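Local coordinates for response regulator receiver protein (Paraburkholderia phymatum, PDB 5TE9), which probably relays a two-component signal by accepting a phosphoryl group on an aspartate of its CheY-like receiver domain, at residues D29-T33 against K129-F133; A123-I127 against V139-I143. All blocks are in the same frame, centred on the assembly; numbering follows the deposited sequence.

Both contacts belong to the last strand-loop-helix unit of a CheY-like receiver domain. Residues 123-127 of contact 2 are followed, one residue later, by residues 129-133 of contact 1, and the chain then continues along helix 133-142, whose last residues belong to segment 139-143. Contact 1 fixes the loop at the C-terminal end of strand 126-128 against helix 27-39; contact 2 joins the lead-in to that strand to the far end of the helix that follows. Their centres lie about 15 Å apart and, beyond adjoining in sequence, they do not touch. Contact 1 is the one next to the predicted phosphorylation site, D77, with which K129 is modelled in a salt bridge.

Contact 1: D29-T33 against K129-F133; sequences DVMIT and KPVDF
With chi1 at -56°, T33 swings OG1 beside its own backbone N and toward the loop, where it donates a hydrogen bond to V131 O (2.8 Å). The donor is tilted 28° from the carbonyl plane. A water donates to the same OG1 and accepts from V131 N at 2.9 Å; the T33 hydroxyl thus serves V131 O directly and V131 N through the water, and a small beta-branched alcohol suits this buried place. Next to T33, I32 places CG2 anti to its N, against D132 CA, while its CD1 lies 3.7 Å from CB of P130, branched aliphatic against the apolar ring of a cis proline. D29 OD1 approaches the same P130 CB at 3.4 Å; its OD2, weakly hydrogen-bonded to S26 OG, passes beside K129 CD, the two side chains crossing at about a right angle. K129 NZ, less certainly placed, is modelled in a salt bridge with D77, the predicted phosphorylation site, consistent with the conserved lysine of receiver domains; the cis proline after it is also a family feature. D132 turns away as N-cap, its OD2 accepting from R135 N. Helix 27-39 thus packs on the loop between strand 126-128 and helix 133-142, while V30 and T33 also reach strand 46-49.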
loop_
_atom_site.group_PDB
_atom_site.type_symbol
_atom_site.label_atom_id
_atom_site.label_comp_id
_atom_site.label_asym_id
_atom_site.label_seq_id
_atom_site.Cartn_x
_atom_site.Cartn_y
_atom_site.Cartn_z
ATOM N N ASP A 29 14.792 -4.946 14.898
ATOM C CA ASP A 29 13.796 -3.999 14.406
ATOM C C ASP A 29 14.023 -3.658 12.939
ATOM O O ASP A 29 13.052 -3.477 12.189
ATOM C CB ASP A 29 13.793 -2.738 15.268
ATOM C CG ASP A 29 13.198 -2.981 16.640
ATOM O OD1 ASP A 29 12.208 -3.739 16.726
ATOM O OD2 ASP A 29 13.718 -2.427 17.628
ATOM N N VAL A 30 15.288 -3.581 12.501
ATOM C CA VAL A 30 15.546 -3.422 11.068
ATOM C C VAL A 30 15.012 -4.626 10.302
ATOM O O VAL A 30 14.470 -4.493 9.194
ATOM C CB VAL A 30 17.046 -3.207 10.801
ATOM C CG1 VAL A 30 17.376 -3.494 9.344
ATOM C CG2 VAL A 30 17.450 -1.792 11.160
ATOM N N MET A 31 15.143 -5.818 10.890
ATOM C CA MET A 31 14.664 -7.034 10.245
ATOM C C MET A 31 13.152 -6.989 10.036
ATOM O O MET A 31 12.657 -7.369 8.973
ATOM C CB MET A 31 15.070 -8.249 11.082
ATOM C CG MET A 31 15.630 -9.401 10.266
ATOM S SD MET A 31 16.536 -8.821 8.821
ATOM C CE MET A 31 15.811 -9.863 7.551
ATOM N N ILE A 32 12.412 -6.498 11.034
ATOM C CA ILE A 32 10.956 -6.406 10.944
ATOM C C ILE A 32 10.529 -5.522 9.776
ATOM O O ILE A 32 9.600 -5.856 9.029
ATOM C CB ILE A 32 10.386 -5.897 12.279
ATOM C CG1 ILE A 32 10.529 -6.984 13.346
ATOM C CG2 ILE A 32 8.940 -5.426 12.117
ATOM C CD1 ILE A 32 10.468 -6.458 14.753
ATOM N N THR A 33 11.210 -4.395 9.586
ATOM C CA THR A 33 10.842 -3.504 8.500
ATOM C C THR A 33 11.214 -4.099 7.146
ATOM O O THR A 33 10.435 -4.008 6.192
ATOM C CB THR A 33 11.497 -2.146 8.713
ATOM O OG1 THR A 33 11.113 -1.633 10.002
ATOM C CG2 THR A 33 11.060 -1.187 7.642
ATOM N N LYS A 129 7.847 2.077 17.585
ATOM C CA LYS A 129 8.499 1.021 16.849
ATOM C C LYS A 129 8.103 -0.325 17.443
ATOM O O LYS A 129 7.624 -0.394 18.580
ATOM C CB LYS A 129 10.008 1.234 16.878
ATOM C CG LYS A 129 10.666 0.712 18.089
ATOM C CD LYS A 129 12.164 0.789 17.939
ATOM C CE LYS A 129 12.700 2.069 18.534
ATOM N NZ LYS A 129 14.122 1.914 18.931
ATOM N N PRO A 130 8.271 -1.430 16.700
ATOM C CA PRO A 130 8.918 -1.549 15.392
ATOM C C PRO A 130 8.005 -1.141 14.269
ATOM O O PRO A 130 6.806 -1.061 14.447
ATOM C CB PRO A 130 9.251 -3.031 15.305
ATOM C CG PRO A 130 8.145 -3.672 16.050
ATOM C CD PRO A 130 7.766 -2.730 17.172
ATOM N N VAL A 131 8.599 -0.885 13.114
ATOM C CA VAL A 131 7.848 -0.461 11.942
ATOM C C VAL A 131 7.590 -1.716 11.120
ATOM O O VAL A 131 8.300 -2.040 10.169
ATOM C CB VAL A 131 8.584 0.613 11.151
ATOM C CG1 VAL A 131 7.817 0.914 9.846
ATOM C CG2 VAL A 131 8.732 1.847 12.011
ATOM N N ASP A 132 6.535 -2.435 11.491
ATOM C CA ASP A 132 5.964 -3.447 10.619
ATOM C C ASP A 132 5.088 -2.761 9.573
ATOM O O ASP A 132 5.002 -1.536 9.508
ATOM C CB ASP A 132 5.183 -4.467 11.442
ATOM C CG ASP A 132 3.863 -3.930 11.908
ATOM O OD1 ASP A 132 2.885 -4.707 11.938
ATOM O OD2 ASP A 132 3.803 -2.716 12.201
ATOM N N PHE A 133 4.417 -3.554 8.739
ATOM C CA PHE A 133 3.671 -2.975 7.626
ATOM C C PHE A 133 2.491 -2.150 8.123
ATOM O O PHE A 133 2.189 -1.096 7.560
ATOM C CB PHE A 133 3.201 -4.070 6.666
ATOM C CG PHE A 133 2.496 -3.546 5.442
ATOM C CD1 PHE A 133 3.198 -2.850 4.468
ATOM C CD2 PHE A 133 1.146 -3.761 5.262
ATOM C CE1 PHE A 133 2.566 -2.379 3.333
ATOM C CE2 PHE A 133 0.490 -3.286 4.129
ATOM C CZ PHE A 133 1.209 -2.595 3.163
HETATM O O HOH W 1 11.472 -0.910 12.595
#

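Contact 2: A123-I127 against V139-I143; sequences ANCYI and VVRRI
R142 and N124 make a polar, largely side-chain-to-backbone contact between the last turn of helix 133-142 and the loop leading into strand 126-128, the outermost strand of the parallel sheet within this chain; alongside it lies a small apolar patch. The helix is the last of the (beta-alpha)5 receiver fold and packs on one face of the sheet. N124 carries its amide between its N and carbonyl carbon (chi1 51°), and ND2 donates to R142 O at 2.6 Å, nearly straight at 168° and with the acceptor in the amide plane. Asparagine suits this place because its short side chain can offer an N-H to a carbonyl at the end of the helix, with N124 CB and R142 CB 3.7 Å apart. In return R142, bent at chi2 (-115°), runs back past N124 CB to the strand. Its NH1 gives a hydrogen bond to Y126 O (2.7 Å), which lies near the guanidinium plane, and a weak one to N124 O at the same edge. Arginine suits the span, being long and having N-H groups for two carbonyls; R117 NH1 adds a weak bond to Y126 O. Deeper in, I127 meets V139 at about a right angle: CD1 and CG2 of I127 both rest on V139 CG2, the former at 3.5 Å. I127 CG2 also lies 3.4 Å from R142 NH1, obliquely to the guanidinium. Branched aliphatics suit this buried seam, which V104 of the neighbouring strand extends. E113 and E138 form long, weak ion pairs with R142 and may steady its charge. Each segment thus uses a side chain to hold main-chain carbonyl oxygen of the other, joining helix end to strand lead-in.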
loop_
_atom_site.group_PDB
_atom_site.type_symbol
_atom_site.label_atom_id
_atom_site.label_comp_id
_atom_site.label_asym_id
_atom_site.label_seq_id
_atom_site.Cartn_x
_atom_site.Cartn_y
_atom_site.Cartn_z
ATOM N N ALA A 123 3.053 16.525 15.209
ATOM C CA ALA A 123 2.563 15.487 16.111
ATOM C C ALA A 123 2.448 14.154 15.380
ATOM O O ALA A 123 2.649 13.082 15.965
ATOM C CB ALA A 123 1.221 15.889 16.704
ATOM N N ASN A 124 2.130 14.238 14.087
ATOM C CA ASN A 124 1.965 13.049 13.257
ATOM C C ASN A 124 3.290 12.362 12.933
ATOM O O ASN A 124 3.293 11.177 12.580
ATOM C CB ASN A 124 1.240 13.432 11.963
ATOM C CG ASN A 124 1.888 14.618 11.257
ATOM O OD1 ASN A 124 2.549 15.446 11.890
ATOM N ND2 ASN A 124 1.698 14.705 9.942
ATOM N N CYS A 125 4.413 13.071 13.051
ATOM C CA CYS A 125 5.705 12.545 12.634
ATOM C C CYS A 125 6.330 11.637 13.690
ATOM O O CYS A 125 7.552 11.603 13.827
ATOM C CB CYS A 125 6.649 13.702 12.305
ATOM S SG CYS A 125 6.045 14.787 10.987
ATOM N N TYR A 126 5.508 10.904 14.436
ATOM C CA TYR A 126 5.965 9.998 15.479
ATOM C C TYR A 126 5.154 8.719 15.392
ATOM O O TYR A 126 3.927 8.773 15.265
ATOM C CB TYR A 126 5.802 10.611 16.874
ATOM C CG TYR A 126 6.583 11.884 17.075
ATOM C CD1 TYR A 126 6.049 13.111 16.710
ATOM C CD2 TYR A 126 7.857 11.856 17.618
ATOM C CE1 TYR A 126 6.760 14.271 16.872
ATOM C CE2 TYR A 126 8.577 13.010 17.790
ATOM C CZ TYR A 126 8.023 14.217 17.415
ATOM O OH TYR A 126 8.746 15.369 17.583
ATOM N N ILE A 127 5.835 7.570 15.438
ATOM C CA ILE A 127 5.168 6.281 15.548
ATOM C C ILE A 127 6.006 5.384 16.434
ATOM O O ILE A 127 7.232 5.508 16.504
ATOM C CB ILE A 127 4.916 5.567 14.203
ATOM C CG1 ILE A 127 6.221 5.214 13.524
ATOM C CG2 ILE A 127 4.029 6.377 13.276
ATOM C CD1 ILE A 127 6.084 3.978 12.687
ATOM N N VAL A 139 2.075 5.526 9.106
ATOM C CA VAL A 139 2.963 6.621 8.714
ATOM C C VAL A 139 2.448 7.277 7.444
ATOM O O VAL A 139 2.266 8.498 7.375
ATOM C CB VAL A 139 4.405 6.117 8.525
ATOM C CG1 VAL A 139 5.262 7.211 7.916
ATOM C CG2 VAL A 139 4.987 5.688 9.838
ATOM N N VAL A 140 2.195 6.463 6.420
ATOM C CA VAL A 140 1.719 6.985 5.150
ATOM C C VAL A 140 0.426 7.780 5.355
ATOM O O VAL A 140 0.248 8.860 4.776
ATOM C CB VAL A 140 1.556 5.824 4.148
ATOM C CG1 VAL A 140 0.716 6.238 2.944
ATOM C CG2 VAL A 140 2.949 5.321 3.708
ATOM N N ARG A 141 -0.469 7.289 6.222
ATOM C CA ARG A 141 -1.708 8.008 6.486
ATOM C C ARG A 141 -1.438 9.365 7.118
ATOM O O ARG A 141 -2.076 10.360 6.762
ATOM C CB ARG A 141 -2.619 7.184 7.394
ATOM C CG ARG A 141 -3.264 6.000 6.728
ATOM C CD ARG A 141 -4.230 5.309 7.674
ATOM N NE ARG A 141 -5.408 6.118 7.964
ATOM C CZ ARG A 141 -5.638 6.701 9.132
ATOM N NH1 ARG A 141 -4.763 6.576 10.111
ATOM N NH2 ARG A 141 -6.745 7.409 9.325
ATOM N N ARG A 142 -0.491 9.425 8.059
ATOM C CA ARG A 142 -0.247 10.630 8.841
ATOM C C ARG A 142 0.462 11.722 8.052
ATOM O O ARG A 142 0.572 12.847 8.553
ATOM C CB ARG A 142 0.585 10.293 10.081
ATOM C CG ARG A 142 0.020 9.180 10.939
ATOM C CD ARG A 142 -0.391 9.672 12.285
ATOM N NE ARG A 142 -0.584 8.595 13.244
ATOM C CZ ARG A 142 0.379 8.136 14.035
ATOM N NH1 ARG A 142 1.593 8.652 13.956
ATOM N NH2 ARG A 142 0.131 7.168 14.908
ATOM N N ILE A 143 0.944 11.428 6.850
ATOM C CA ILE A 143 1.767 12.351 6.086
ATOM C C ILE A 143 0.989 12.745 4.847
ATOM O O ILE A 143 0.729 11.904 3.978
ATOM C CB ILE A 143 3.128 11.734 5.734
ATOM C CG1 ILE A 143 3.933 11.522 7.018
ATOM C CG2 ILE A 143 3.888 12.619 4.763
ATOM C CD1 ILE A 143 5.295 10.991 6.793
#